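Local coordinates for protein alpha-L-rhamnosidase (Aspergillus terreus, PDB 6GSZ) that probably hydrolyses terminal non-reducing alpha-L-rhamnose residues of alpha-L-rhamnosides, and holds a glucose molecule in a pocket of its six-hairpin glycosidase domain, at residues G472-I484 against H761-E773. Sequence-based numbering, arbitrary orientation.
Sequences GDIHAFSRTANFI and HYAVGSVGSWLHE. With BGC (beta-D-glucopyranose), chain B.
Tyr762 lies flat against Phe477 in an offset stack, with the ring planes only 8° apart. Its CB sits over the centre of the Phe477 ring, 3.5 Å from the centroid, as a CH-pi contact. Tyr762 CG stands between the backbone N and the carbonyl carbon (chi1 51°), which lays the ring over Phe477 and turns its edge to the Asp473 carbonyl. A second offset stack joins His772 to Phe483, centroids 3.9 Å apart. The other face of the imidazole is covered by Gly768 O. His772 ND1 is 2.8 Å from a water that also donates to Arg479 O, and His772 NE2 is hydrogen-bonded to His443 NE2. Arg479, fully extended, grips Glu773 side-on: NE meets OE2 at 2.9 Å and NH2 meets OE1 at 2.8 Å. At the other end, Asp473 takes the glucose hydroxyls O3 on OD1 and O2 on OD2, while His761 NE2 donates to glucose O1 at 2.9 Å. A water ties Asp473 OD2 to Ala763 N. The Tyr762 stack joins helix 471-484 to the chain ahead of helix 768-775; the His772 stack and two-point ion pair join the helices themselves. Aromatic packing and paired charges thus unite two segments that bind the same glucose.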
# COMPACT_ATOMS: atom_id res chain seq x y z
N GLY A 472 -0.76 10.15 9.06
CA GLY A 472 -1.45 9.59 10.20
C GLY A 472 -2.24 8.35 9.82
O GLY A 472 -2.31 7.36 10.58
N ASP A 473 -2.88 8.34 8.64
CA ASP A 473 -3.73 7.25 8.24
C ASP A 473 -2.91 5.94 8.14
O ASP A 473 -3.37 4.89 8.60
CB ASP A 473 -4.43 7.54 6.90
CG ASP A 473 -5.25 8.81 6.84
OD1 ASP A 473 -4.72 9.86 7.28
OD2 ASP A 473 -6.42 8.73 6.39
N ILE A 474 -1.73 6.01 7.53
CA ILE A 474 -0.92 4.81 7.39
C ILE A 474 -0.32 4.40 8.74
O ILE A 474 -0.15 3.22 8.98
CB ILE A 474 0.09 4.90 6.23
CG1 ILE A 474 0.81 3.58 6.00
CG2 ILE A 474 1.06 6.04 6.41
CD1 ILE A 474 -0.12 2.41 5.68
N HIS A 475 -0.05 5.36 9.60
CA HIS A 475 0.38 5.02 10.96
C HIS A 475 -0.69 4.13 11.61
O HIS A 475 -0.38 3.07 12.18
CB HIS A 475 0.70 6.29 11.75
CG HIS A 475 1.29 6.07 13.11
ND1 HIS A 475 1.50 7.14 13.97
CD2 HIS A 475 1.61 4.95 13.80
CE1 HIS A 475 1.98 6.67 15.14
NE2 HIS A 475 2.06 5.34 15.04
N ALA A 476 -1.94 4.55 11.56
CA ALA A 476 -3.03 3.81 12.17
C ALA A 476 -3.27 2.44 11.52
O ALA A 476 -3.55 1.46 12.21
CB ALA A 476 -4.32 4.62 12.11
N PHE A 477 -3.11 2.36 10.20
CA PHE A 477 -3.56 1.17 9.44
C PHE A 477 -2.46 0.11 9.24
O PHE A 477 -2.80 -1.01 8.89
CB PHE A 477 -4.13 1.61 8.08
CG PHE A 477 -4.78 0.49 7.31
CD1 PHE A 477 -5.95 -0.10 7.79
CD2 PHE A 477 -4.26 0.06 6.09
CE1 PHE A 477 -6.53 -1.16 7.11
CE2 PHE A 477 -4.85 -1.00 5.41
CZ PHE A 477 -5.99 -1.59 5.92
N SER A 478 -1.16 0.44 9.39
CA SER A 478 -0.14 -0.49 8.85
C SER A 478 -0.12 -1.86 9.60
O SER A 478 0.21 -2.86 8.96
CB SER A 478 1.25 0.15 8.77
OG SER A 478 1.96 -0.01 9.97
N ARG A 479 -0.54 -1.93 10.89
CA ARG A 479 -0.59 -3.20 11.56
C ARG A 479 -1.55 -4.16 10.84
O ARG A 479 -1.28 -5.37 10.70
CB ARG A 479 -1.01 -2.98 13.02
CG ARG A 479 -1.03 -4.20 13.91
CD ARG A 479 -1.28 -3.71 15.32
NE ARG A 479 -1.43 -4.79 16.29
CZ ARG A 479 -1.50 -4.55 17.62
NH1 ARG A 479 -1.33 -3.32 18.12
NH2 ARG A 479 -1.70 -5.56 18.45
N THR A 480 -2.68 -3.63 10.39
CA THR A 480 -3.64 -4.35 9.59
C THR A 480 -3.06 -4.66 8.18
O THR A 480 -3.10 -5.79 7.67
CB THR A 480 -4.97 -3.57 9.50
OG1 THR A 480 -5.48 -3.33 10.81
CG2 THR A 480 -5.98 -4.33 8.66
N ALA A 481 -2.55 -3.61 7.53
CA ALA A 481 -2.13 -3.71 6.14
C ALA A 481 -1.08 -4.80 5.94
O ALA A 481 -1.13 -5.57 5.00
CB ALA A 481 -1.53 -2.39 5.71
N ASN A 482 -0.08 -4.85 6.87
CA ASN A 482 1.05 -5.70 6.72
C ASN A 482 0.72 -7.19 6.94
O ASN A 482 1.55 -8.06 6.61
CB ASN A 482 2.14 -5.35 7.75
CG ASN A 482 2.72 -3.96 7.64
OD1 ASN A 482 2.42 -3.22 6.67
ND2 ASN A 482 3.65 -3.61 8.53
N PHE A 483 -0.47 -7.47 7.46
CA PHE A 483 -0.97 -8.82 7.54
C PHE A 483 -1.66 -9.21 6.22
O PHE A 483 -1.53 -10.36 5.73
CB PHE A 483 -1.96 -8.92 8.70
CG PHE A 483 -2.49 -10.30 8.99
CD1 PHE A 483 -3.59 -10.80 8.33
CD2 PHE A 483 -1.91 -11.09 9.98
CE1 PHE A 483 -4.11 -12.06 8.63
CE2 PHE A 483 -2.46 -12.32 10.33
CZ PHE A 483 -3.55 -12.81 9.64
N ILE A 484 -2.43 -8.28 5.64
CA ILE A 484 -3.24 -8.64 4.46
C ILE A 484 -2.38 -8.85 3.21
O ILE A 484 -2.63 -9.78 2.45
CB ILE A 484 -4.36 -7.61 4.23
CG1 ILE A 484 -5.25 -7.49 5.47
CG2 ILE A 484 -5.16 -7.94 2.98
CD1 ILE A 484 -6.33 -6.47 5.33
N HIS A 761 -11.74 4.95 2.70
CA HIS A 761 -10.57 5.27 3.55
C HIS A 761 -10.28 4.06 4.42
O HIS A 761 -11.23 3.55 5.00
CB HIS A 761 -10.91 6.43 4.50
CG HIS A 761 -10.56 7.82 4.10
ND1 HIS A 761 -11.18 8.47 3.05
CD2 HIS A 761 -9.72 8.71 4.67
CE1 HIS A 761 -10.70 9.70 2.97
NE2 HIS A 761 -9.77 9.88 3.96
N TYR A 762 -9.02 3.59 4.49
CA TYR A 762 -8.71 2.43 5.36
C TYR A 762 -8.63 2.71 6.85
O TYR A 762 -8.59 1.73 7.61
CB TYR A 762 -7.45 1.69 4.87
CG TYR A 762 -6.19 2.48 4.62
CD1 TYR A 762 -5.67 3.36 5.53
CD2 TYR A 762 -5.52 2.35 3.41
CE1 TYR A 762 -4.48 4.03 5.31
CE2 TYR A 762 -4.34 3.03 3.16
CZ TYR A 762 -3.85 3.94 4.08
OH TYR A 762 -2.68 4.61 3.82
N ALA A 763 -8.64 3.96 7.33
CA ALA A 763 -8.41 4.19 8.76
C ALA A 763 -9.35 3.38 9.64
O ALA A 763 -8.87 2.78 10.58
CB ALA A 763 -8.52 5.68 9.09
N VAL A 764 -10.67 3.43 9.40
CA VAL A 764 -11.69 2.69 10.23
C VAL A 764 -11.43 1.19 10.10
O VAL A 764 -11.71 0.39 11.05
CB VAL A 764 -13.10 3.11 9.73
CG1 VAL A 764 -14.16 2.08 9.86
CG2 VAL A 764 -13.48 4.47 10.34
N GLY A 765 -10.80 0.78 8.98
CA GLY A 765 -10.47 -0.59 8.72
C GLY A 765 -9.31 -1.09 9.59
O GLY A 765 -8.97 -2.26 9.50
N SER A 766 -8.72 -0.22 10.41
CA SER A 766 -7.69 -0.61 11.40
C SER A 766 -8.19 -1.64 12.42
O SER A 766 -7.38 -2.26 13.08
CB SER A 766 -7.12 0.60 12.09
OG SER A 766 -8.12 1.31 12.81
N VAL A 767 -9.51 -1.80 12.53
CA VAL A 767 -10.09 -2.90 13.31
C VAL A 767 -9.68 -4.26 12.75
O VAL A 767 -9.75 -5.27 13.47
CB VAL A 767 -11.62 -2.78 13.43
CG1 VAL A 767 -12.31 -3.09 12.12
CG2 VAL A 767 -12.16 -3.65 14.55
N GLY A 768 -9.21 -4.35 11.50
CA GLY A 768 -8.83 -5.60 10.90
C GLY A 768 -7.81 -6.36 11.73
O GLY A 768 -7.86 -7.60 11.82
N SER A 769 -6.85 -5.64 12.31
CA SER A 769 -5.83 -6.31 13.14
C SER A 769 -6.42 -7.05 14.32
O SER A 769 -5.83 -8.02 14.77
CB SER A 769 -4.74 -5.36 13.59
OG SER A 769 -5.24 -4.33 14.42
N TRP A 770 -7.54 -6.55 14.85
CA TRP A 770 -8.20 -7.24 15.96
C TRP A 770 -8.83 -8.54 15.44
O TRP A 770 -8.82 -9.59 16.12
CB TRP A 770 -9.23 -6.35 16.66
CG TRP A 770 -9.65 -6.84 18.01
CD1 TRP A 770 -9.02 -6.56 19.17
CD2 TRP A 770 -10.81 -7.62 18.32
NE1 TRP A 770 -9.68 -7.17 20.20
CE2 TRP A 770 -10.76 -7.85 19.71
CE3 TRP A 770 -11.86 -8.19 17.58
CZ2 TRP A 770 -11.74 -8.58 20.38
CZ3 TRP A 770 -12.82 -8.92 18.25
CH2 TRP A 770 -12.76 -9.10 19.63
N LEU A 771 -9.44 -8.49 14.26
CA LEU A 771 -9.96 -9.72 13.64
C LEU A 771 -8.83 -10.74 13.47
O LEU A 771 -8.97 -11.92 13.80
CB LEU A 771 -10.59 -9.41 12.28
CG LEU A 771 -11.67 -8.33 12.24
CD1 LEU A 771 -12.24 -8.18 10.83
CD2 LEU A 771 -12.77 -8.45 13.21
N HIS A 772 -7.68 -10.29 13.02
CA HIS A 772 -6.57 -11.18 12.73
C HIS A 772 -6.01 -11.76 14.04
O HIS A 772 -5.66 -12.97 14.08
CB HIS A 772 -5.44 -10.47 11.96
CG HIS A 772 -5.85 -9.81 10.68
ND1 HIS A 772 -5.21 -8.68 10.24
CD2 HIS A 772 -6.80 -10.13 9.77
CE1 HIS A 772 -5.77 -8.34 9.08
NE2 HIS A 772 -6.75 -9.21 8.76
N GLU A 773 -5.74 -10.87 15.00
CA GLU A 773 -4.90 -11.24 16.16
C GLU A 773 -5.71 -11.82 17.33
O GLU A 773 -5.15 -12.56 18.12
CB GLU A 773 -4.14 -10.03 16.71
CG GLU A 773 -3.19 -9.40 15.69
CD GLU A 773 -2.35 -8.27 16.27
OE1 GLU A 773 -2.33 -8.09 17.51
OE2 GLU A 773 -1.76 -7.53 15.46
C2 BGC B . -6.91 12.19 5.84
C3 BGC B . -6.60 12.74 7.20
C4 BGC B . -6.36 14.23 7.31
C5 BGC B . -7.49 14.83 6.62
C6 BGC B . -7.29 16.33 6.77
C1 BGC B . -7.99 13.04 5.18
O1 BGC B . -8.36 12.43 3.96
O2 BGC B . -7.64 10.99 5.95
O3 BGC B . -5.42 12.25 7.55
O4 BGC B . -6.21 14.78 8.64
O5 BGC B . -7.66 14.43 5.22
O6 BGC B . -8.28 16.99 5.98
O HOH W 1 -7.53 6.27 5.88
O HOH W 2 -3.05 -7.45 11.62